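Local coordinates for protein ORF10 (PDB 6RIW) that forms the ketosynthase-chain length factor didomain of a polyunsaturated fatty acid synthase, which probably condenses acyl units into longer chains, at residues E500-N512 against K908-A920. Sequence-based numbering, arbitrary orientation.
Sequences ELPEQRWKGMESN and KTIKLGGQLISNA
Two backbone hydrogen bonds join Gln504 and Lys507 to Gly914 and Ile917, fastening the loop between helices 484-492 and 513-519, in the second ketosynthase-like region, to the connection from strand 907-911 into helix 917-922. Gly914 N donates to Gln504 O at 3.2 Å, while Lys507 N, closing the type I turn 504-507, reaches that oxygen from the opposite face of its plane. Ile917 N donates to Lys507 O (3.1 Å). Gly913's backbone angles call for glycine, and a CB would also clash with Gln504 O. Lys507 runs extended past Gln915 O, 3.3 Å from its CB, and NZ bonds Val628 O and Gln590 OE1. Gln504 NE2 crosses Lys911 CD at 3.4 Å. With chi1 at -177°, Arg505 CG stands anti to the backbone N, and a bend at chi2 lays the chain alongside Leu912, whose CD2 covers one guanidinium face. With an alanine here, Glu587 and Glu743 would probably lose their shared cationic mate, and Leu912 its neighbouring chain. Met509 CE meets Ile917 CD1 at 3.8 Å, both side chains touching Val140 of helix 129-148 in the first ketosynthase-like region. Backbone bonds thus hold the loops together, while two carboxylates balance the buried Arg505.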
ATOM      1  N   GLU A 500     -26.502 -15.414   0.033  1.00 14.77           N
ATOM      2  CA  GLU A 500     -25.700 -16.276   0.889  1.00 12.26           C
ATOM      3  C   GLU A 500     -24.294 -16.443   0.313  1.00 11.86           C
ATOM      4  O   GLU A 500     -24.029 -16.176  -0.863  1.00 12.23           O
ATOM      5  CB  GLU A 500     -26.383 -17.636   1.071  1.00 12.84           C
ATOM      6  CG  GLU A 500     -27.794 -17.523   1.630  1.00 12.39           C
ATOM      7  CD  GLU A 500     -27.884 -17.094   3.096  1.00 22.53           C
ATOM      8  OE1 GLU A 500     -26.859 -17.076   3.830  1.00 17.11           O
ATOM      9  OE2 GLU A 500     -29.016 -16.751   3.518  1.00 23.56           O
ATOM     10  N   LEU A 501     -23.388 -16.891   1.168  1.00 12.29           N
ATOM     11  CA  LEU A 501     -21.987 -17.030   0.786  1.00 12.28           C
ATOM     12  C   LEU A 501     -21.825 -17.963  -0.414  1.00 13.22           C
ATOM     13  O   LEU A 501     -22.306 -19.093  -0.368  1.00 14.14           O
ATOM     14  CB  LEU A 501     -21.206 -17.585   1.982  1.00 11.91           C
ATOM     15  CG  LEU A 501     -19.708 -17.794   1.713  1.00 12.78           C
ATOM     16  CD1 LEU A 501     -18.986 -16.479   1.815  1.00 11.82           C
ATOM     17  CD2 LEU A 501     -19.123 -18.789   2.732  1.00 14.85           C
ATOM     18  N   PRO A 502     -21.154 -17.539  -1.489  1.00 12.73           N
ATOM     19  CA  PRO A 502     -20.900 -18.461  -2.607  1.00 16.91           C
ATOM     20  C   PRO A 502     -20.078 -19.647  -2.130  1.00 16.10           C
ATOM     21  O   PRO A 502     -19.228 -19.518  -1.250  1.00 14.44           O
ATOM     22  CB  PRO A 502     -20.115 -17.608  -3.615  1.00 14.07           C
ATOM     23  CG  PRO A 502     -20.502 -16.178  -3.263  1.00 13.31           C
ATOM     24  CD  PRO A 502     -20.708 -16.166  -1.772  1.00 12.82           C
ATOM     25  N   GLU A 503     -20.336 -20.814  -2.740  1.00 13.34           N
ATOM     26  CA  GLU A 503     -19.791 -22.066  -2.212  1.00 15.66           C
ATOM     27  C   GLU A 503     -18.275 -22.060  -2.047  1.00 15.44           C
ATOM     28  O   GLU A 503     -17.774 -22.648  -1.081  1.00 16.65           O
ATOM     29  CB  GLU A 503     -20.217 -23.247  -3.103  1.00 17.36           C
ATOM     30  CG  GLU A 503     -21.642 -23.614  -2.805  1.00 30.21           C
ATOM     31  CD  GLU A 503     -21.959 -25.101  -3.004  1.00 31.20           C
ATOM     32  OE1 GLU A 503     -21.220 -25.784  -3.766  1.00 23.57           O
ATOM     33  OE2 GLU A 503     -22.969 -25.552  -2.396  1.00 34.38           O
ATOM     34  N   GLN A 504     -17.526 -21.438  -2.956  1.00 13.68           N
ATOM     35  CA  GLN A 504     -16.068 -21.458  -2.867  1.00 14.63           C
ATOM     36  C   GLN A 504     -15.472 -20.193  -2.258  1.00 12.56           C
ATOM     37  O   GLN A 504     -14.245 -20.095  -2.136  1.00 12.80           O
ATOM     38  CB  GLN A 504     -15.469 -21.661  -4.256  1.00 20.61           C
ATOM     39  CG  GLN A 504     -15.724 -23.045  -4.840  1.00 24.93           C
ATOM     40  CD  GLN A 504     -15.267 -23.088  -6.277  1.00 33.39           C
ATOM     41  OE1 GLN A 504     -14.114 -22.783  -6.567  1.00 30.97           O
ATOM     42  NE2 GLN A 504     -16.171 -23.444  -7.191  1.00 39.51           N
ATOM     43  N   ARG A 505     -16.298 -19.234  -1.872  1.00 12.46           N
ATOM     44  CA  ARG A 505     -15.782 -17.918  -1.502  1.00 11.66           C
ATOM     45  C   ARG A 505     -14.871 -17.973  -0.268  1.00 13.41           C
ATOM     46  O   ARG A 505     -13.909 -17.203  -0.181  1.00 12.36           O
ATOM     47  CB  ARG A 505     -16.950 -16.961  -1.259  1.00 12.00           C
ATOM     48  CG  ARG A 505     -16.524 -15.502  -0.917  1.00 11.59           C
ATOM     49  CD  ARG A 505     -15.996 -14.781  -2.170  1.00 13.63           C
ATOM     50  NE  ARG A 505     -15.340 -13.508  -1.842  1.00 10.56           N
ATOM     51  CZ  ARG A 505     -14.057 -13.418  -1.491  1.00 14.80           C
ATOM     52  NH1 ARG A 505     -13.297 -14.518  -1.382  1.00 12.28           N
ATOM     53  NH2 ARG A 505     -13.515 -12.221  -1.246  1.00 13.99           N
ATOM     54  N   TRP A 506     -15.180 -18.821   0.716  1.00 11.25           N
ATOM     55  CA  TRP A 506     -14.293 -19.010   1.876  1.00 11.68           C
ATOM     56  C   TRP A 506     -13.505 -20.320   1.811  1.00 11.09           C
ATOM     57  O   TRP A 506     -13.009 -20.805   2.839  1.00 11.15           O
ATOM     58  CB  TRP A 506     -15.084 -18.954   3.186  1.00 10.19           C
ATOM     59  CG  TRP A 506     -15.605 -17.588   3.555  1.00 10.35           C
ATOM     60  CD1 TRP A 506     -15.513 -16.433   2.818  1.00 10.93           C
ATOM     61  CD2 TRP A 506     -16.315 -17.250   4.751  1.00 11.77           C
ATOM     62  NE1 TRP A 506     -16.123 -15.383   3.508  1.00 11.36           N
ATOM     63  CE2 TRP A 506     -16.627 -15.874   4.688  1.00 11.42           C
ATOM     64  CE3 TRP A 506     -16.702 -17.984   5.888  1.00 11.95           C
ATOM     65  CZ2 TRP A 506     -17.313 -15.211   5.717  1.00 13.49           C
ATOM     66  CZ3 TRP A 506     -17.381 -17.324   6.915  1.00 15.05           C
ATOM     67  CH2 TRP A 506     -17.691 -15.953   6.818  1.00 13.35           C
ATOM     68  N   LYS A 507     -13.351 -20.894   0.620  1.00 10.66           N
ATOM     69  CA  LYS A 507     -12.661 -22.178   0.472  1.00 13.81           C
ATOM     70  C   LYS A 507     -13.268 -23.230   1.393  1.00 15.21           C
ATOM     71  O   LYS A 507     -12.571 -24.135   1.884  1.00 15.21           O
ATOM     72  CB  LYS A 507     -11.148 -22.027   0.726  1.00 14.98           C
ATOM     73  CG  LYS A 507     -10.433 -21.227  -0.335  1.00 13.79           C
ATOM     74  CD  LYS A 507      -8.902 -21.161  -0.110  1.00 22.68           C
ATOM     75  CE  LYS A 507      -8.238 -20.580  -1.361  1.00 25.08           C
ATOM     76  NZ  LYS A 507      -6.740 -20.702  -1.402  1.00 26.42           N
ATOM     77  N   GLY A 508     -14.584 -23.121   1.627  1.00 13.64           N
ATOM     78  CA  GLY A 508     -15.312 -24.083   2.426  1.00 14.23           C
ATOM     79  C   GLY A 508     -15.110 -23.955   3.915  1.00 15.51           C
ATOM     80  O   GLY A 508     -15.655 -24.769   4.664  1.00 15.66           O
ATOM     81  N   MET A 509     -14.355 -22.949   4.377  1.00 13.75           N
ATOM     82  CA  MET A 509     -14.064 -22.827   5.800  1.00 12.66           C
ATOM     83  C   MET A 509     -15.297 -22.553   6.661  1.00 14.11           C
ATOM     84  O   MET A 509     -15.239 -22.783   7.873  1.00 16.12           O
ATOM     85  CB  MET A 509     -13.006 -21.733   6.018  1.00 14.01           C
ATOM     86  CG  MET A 509     -11.615 -22.162   5.501  1.00 15.64           C
ATOM     87  SD  MET A 509     -10.336 -20.919   5.875  1.00 18.23           S
ATOM     88  CE  MET A 509     -10.125 -20.170   4.264  1.00 19.78           C
ATOM     89  N   GLU A 510     -16.411 -22.073   6.089  1.00 14.52           N
ATOM     90  CA  GLU A 510     -17.624 -21.910   6.890  1.00 14.68           C
ATOM     91  C   GLU A 510     -18.205 -23.242   7.354  1.00 15.19           C
ATOM     92  O   GLU A 510     -19.078 -23.250   8.235  1.00 16.47           O
ATOM     93  CB  GLU A 510     -18.691 -21.136   6.091  1.00 17.36           C
ATOM     94  CG  GLU A 510     -19.490 -21.993   5.123  1.00 19.78           C
ATOM     95  CD  GLU A 510     -18.828 -22.150   3.756  1.00 19.13           C
ATOM     96  OE1 GLU A 510     -17.623 -21.838   3.585  1.00 16.21           O
ATOM     97  OE2 GLU A 510     -19.531 -22.598   2.826  1.00 22.64           O
ATOM     98  N   SER A 511     -17.748 -24.357   6.781  1.00 15.39           N
ATOM     99  CA  SER A 511     -18.206 -25.676   7.198  1.00 16.99           C
ATOM    100  C   SER A 511     -17.433 -26.217   8.387  1.00 18.44           C
ATOM    101  O   SER A 511     -17.792 -27.272   8.923  1.00 17.38           O
ATOM    102  CB  SER A 511     -18.098 -26.669   6.037  1.00 20.37           C
ATOM    103  OG  SER A 511     -16.770 -27.159   5.906  1.00 23.40           O
ATOM    104  N   ASN A 512     -16.384 -25.536   8.814  1.00 16.31           N
ATOM    105  CA  ASN A 512     -15.580 -26.018   9.924  1.00 15.41           C
ATOM    106  C   ASN A 512     -16.177 -25.494  11.229  1.00 16.76           C
ATOM    107  O   ASN A 512     -16.168 -24.286  11.492  1.00 13.53           O
ATOM    108  CB  ASN A 512     -14.128 -25.593   9.756  1.00 14.44           C
ATOM    109  CG  ASN A 512     -13.234 -26.243  10.779  1.00 16.85           C
ATOM    110  OD1 ASN A 512     -13.188 -25.808  11.921  1.00 15.14           O
ATOM    111  ND2 ASN A 512     -12.558 -27.322  10.386  1.00 17.37           N
ATOM    112  N   LYS A 908     -12.992 -15.311 -19.933  1.00 35.01           N
ATOM    113  CA  LYS A 908     -12.916 -16.418 -18.999  1.00 35.00           C
ATOM    114  C   LYS A 908     -13.536 -16.020 -17.666  1.00 36.56           C
ATOM    115  O   LYS A 908     -13.478 -14.856 -17.256  1.00 31.06           O
ATOM    116  CB  LYS A 908     -11.469 -16.865 -18.793  1.00 41.81           C
ATOM    117  CG  LYS A 908     -10.811 -17.443 -20.046  1.00 46.68           C
ATOM    118  CD  LYS A 908     -10.312 -18.866 -19.804  1.00 50.67           C
ATOM    119  CE  LYS A 908     -10.237 -19.663 -21.097  1.00 53.13           C
ATOM    120  NZ  LYS A 908     -10.752 -21.051 -20.926  1.00 52.31           N
ATOM    121  N   THR A 909     -14.124 -17.006 -16.991  1.00 33.02           N
ATOM    122  CA  THR A 909     -14.746 -16.816 -15.684  1.00 31.45           C
ATOM    123  C   THR A 909     -13.745 -17.174 -14.593  1.00 31.69           C
ATOM    124  O   THR A 909     -13.112 -18.229 -14.649  1.00 30.74           O
ATOM    125  CB  THR A 909     -16.002 -17.676 -15.550  1.00 33.06           C
ATOM    126  OG1 THR A 909     -16.993 -17.206 -16.467  1.00 33.18           O
ATOM    127  CG2 THR A 909     -16.559 -17.602 -14.128  1.00 30.48           C
ATOM    128  N   ILE A 910     -13.575 -16.284 -13.621  1.00 27.46           N
ATOM    129  CA  ILE A 910     -12.681 -16.521 -12.496  1.00 25.85           C
ATOM    130  C   ILE A 910     -13.504 -16.411 -11.223  1.00 25.76           C
ATOM    131  O   ILE A 910     -14.180 -15.396 -11.005  1.00 21.81           O
ATOM    132  CB  ILE A 910     -11.509 -15.533 -12.487  1.00 26.86           C
ATOM    133  CG1 ILE A 910     -10.642 -15.774 -13.724  1.00 31.98           C
ATOM    134  CG2 ILE A 910     -10.690 -15.689 -11.213  1.00 28.23           C
ATOM    135  CD1 ILE A 910      -9.901 -14.558 -14.188  1.00 35.54           C
ATOM    136  N   LYS A 911     -13.480 -17.465 -10.409  1.00 22.78           N
ATOM    137  CA  LYS A 911     -14.227 -17.498  -9.162  1.00 22.72           C
ATOM    138  C   LYS A 911     -13.372 -16.945  -8.033  1.00 23.28           C
ATOM    139  O   LYS A 911     -12.164 -17.188  -7.978  1.00 22.96           O
ATOM    140  CB  LYS A 911     -14.677 -18.923  -8.828  1.00 26.21           C
ATOM    141  CG  LYS A 911     -15.862 -19.390  -9.672  1.00 30.51           C
ATOM    142  CD  LYS A 911     -16.254 -20.825  -9.361  1.00 35.22           C
ATOM    143  CE  LYS A 911     -17.513 -21.234 -10.127  1.00 36.85           C
ATOM    144  NZ  LYS A 911     -18.711 -20.463  -9.674  1.00 38.03           N
ATOM    145  N   LEU A 912     -14.003 -16.183  -7.145  1.00 17.80           N
ATOM    146  CA  LEU A 912     -13.323 -15.716  -5.944  1.00 14.81           C
ATOM    147  C   LEU A 912     -13.252 -16.860  -4.927  1.00 20.69           C
ATOM    148  O   LEU A 912     -14.040 -17.806  -4.968  1.00 20.91           O
ATOM    149  CB  LEU A 912     -14.051 -14.504  -5.359  1.00 13.93           C
ATOM    150  CG  LEU A 912     -13.678 -13.172  -6.024  1.00 15.09           C
ATOM    151  CD1 LEU A 912     -14.248 -13.097  -7.426  1.00 18.90           C
ATOM    152  CD2 LEU A 912     -14.211 -12.014  -5.183  1.00 16.71           C
ATOM    153  N   GLY A 913     -12.296 -16.769  -4.011  1.00 15.64           N
ATOM    154  CA  GLY A 913     -12.024 -17.887  -3.138  1.00 16.21           C
ATOM    155  C   GLY A 913     -11.170 -18.888  -3.881  1.00 20.32           C
ATOM    156  O   GLY A 913     -10.231 -18.519  -4.594  1.00 24.44           O
ATOM    157  N   GLY A 914     -11.485 -20.166  -3.737  1.00 18.00           N
ATOM    158  CA  GLY A 914     -10.728 -21.177  -4.444  1.00 25.12           C
ATOM    159  C   GLY A 914     -11.105 -22.558  -3.958  1.00 22.48           C
ATOM    160  O   GLY A 914     -12.161 -22.754  -3.356  1.00 20.68           O
ATOM    161  N   GLN A 915     -10.213 -23.505  -4.237  1.00 24.22           N
ATOM    162  CA  GLN A 915     -10.408 -24.903  -3.865  1.00 25.77           C
ATOM    163  C   GLN A 915     -10.837 -25.053  -2.407  1.00 19.54           C
ATOM    164  O   GLN A 915     -10.330 -24.364  -1.516  1.00 18.69           O
ATOM    165  CB  GLN A 915      -9.097 -25.658  -4.106  1.00 28.48           C
ATOM    166  CG  GLN A 915      -9.115 -27.119  -3.712  1.00 28.41           C
ATOM    167  CD  GLN A 915      -8.045 -27.885  -4.434  1.00 32.78           C
ATOM    168  OE1 GLN A 915      -6.861 -27.584  -4.311  1.00 41.16           O
ATOM    169  NE2 GLN A 915      -8.455 -28.868  -5.218  1.00 44.11           N
ATOM    170  N   LEU A 916     -11.788 -25.952  -2.170  1.00 16.79           N
ATOM    171  CA  LEU A 916     -12.223 -26.242  -0.807  1.00 15.53           C
ATOM    172  C   LEU A 916     -11.103 -26.973  -0.065  1.00 19.20           C
ATOM    173  O   LEU A 916     -10.692 -28.058  -0.485  1.00 18.11           O
ATOM    174  CB  LEU A 916     -13.498 -27.078  -0.833  1.00 18.88           C
ATOM    175  CG  LEU A 916     -14.554 -26.458  -1.757  1.00 23.17           C
ATOM    176  CD1 LEU A 916     -15.584 -27.492  -2.220  1.00 23.70           C
ATOM    177  CD2 LEU A 916     -15.222 -25.313  -1.040  1.00 20.97           C
ATOM    178  N   ILE A 917     -10.603 -26.375   1.029  1.00 16.24           N
ATOM    179  CA  ILE A 917      -9.427 -26.920   1.713  1.00 15.87           C
ATOM    180  C   ILE A 917      -9.691 -28.340   2.221  1.00 16.46           C
ATOM    181  O   ILE A 917      -8.889 -29.257   1.992  1.00 17.25           O
ATOM    182  CB  ILE A 917      -8.991 -26.000   2.871  1.00 16.80           C
ATOM    183  CG1 ILE A 917      -8.645 -24.585   2.375  1.00 15.72           C
ATOM    184  CG2 ILE A 917      -7.779 -26.612   3.603  1.00 17.44           C
ATOM    185  CD1 ILE A 917      -8.505 -23.579   3.531  1.00 15.53           C
ATOM    186  N   SER A 918     -10.779 -28.536   2.970  1.00 14.89           N
ATOM    187  CA  SER A 918     -10.991 -29.831   3.600  1.00 16.33           C
ATOM    188  C   SER A 918     -11.204 -30.916   2.550  1.00 21.09           C
ATOM    189  O   SER A 918     -10.586 -31.987   2.614  1.00 16.82           O
ATOM    190  CB  SER A 918     -12.168 -29.766   4.561  1.00 20.28           C
ATOM    191  OG  SER A 918     -12.356 -31.024   5.189  1.00 26.70           O
ATOM    192  N   ASN A 919     -12.053 -30.641   1.553  1.00 16.04           N
ATOM    193  CA  ASN A 919     -12.318 -31.634   0.516  1.00 18.46           C
ATOM    194  C   ASN A 919     -11.043 -32.041  -0.207  1.00 19.03           C
ATOM    195  O   ASN A 919     -10.871 -33.216  -0.561  1.00 21.40           O
ATOM    196  CB  ASN A 919     -13.328 -31.086  -0.500  1.00 21.13           C
ATOM    197  CG  ASN A 919     -14.741 -31.072   0.027  1.00 27.19           C
ATOM    198  OD1 ASN A 919     -15.020 -31.554   1.135  1.00 33.78           O
ATOM    199  ND2 ASN A 919     -15.655 -30.522  -0.767  1.00 27.47           N
ATOM    200  N   ALA A 920     -10.168 -31.067  -0.500  1.00 18.18           N
ATOM    201  CA  ALA A 920      -8.936 -31.353  -1.220  1.00 16.23           C
ATOM    202  C   ALA A 920      -8.038 -32.304  -0.442  1.00 20.02           C
ATOM    203  O   ALA A 920      -7.290 -33.075  -1.042  1.00 19.77           O
ATOM    204  CB  ALA A 920      -8.176 -30.064  -1.528  1.00 19.74           C
TER
HETATM  205  O   HOH W   1     -13.303 -20.516  -6.418  1.00 32.49           O
HETATM  206  O   HOH W   2     -12.774 -26.548   3.522  1.00 16.05           O
HETATM  207  O   HOH W   3      -7.629 -23.686  -1.747  1.00 27.72           O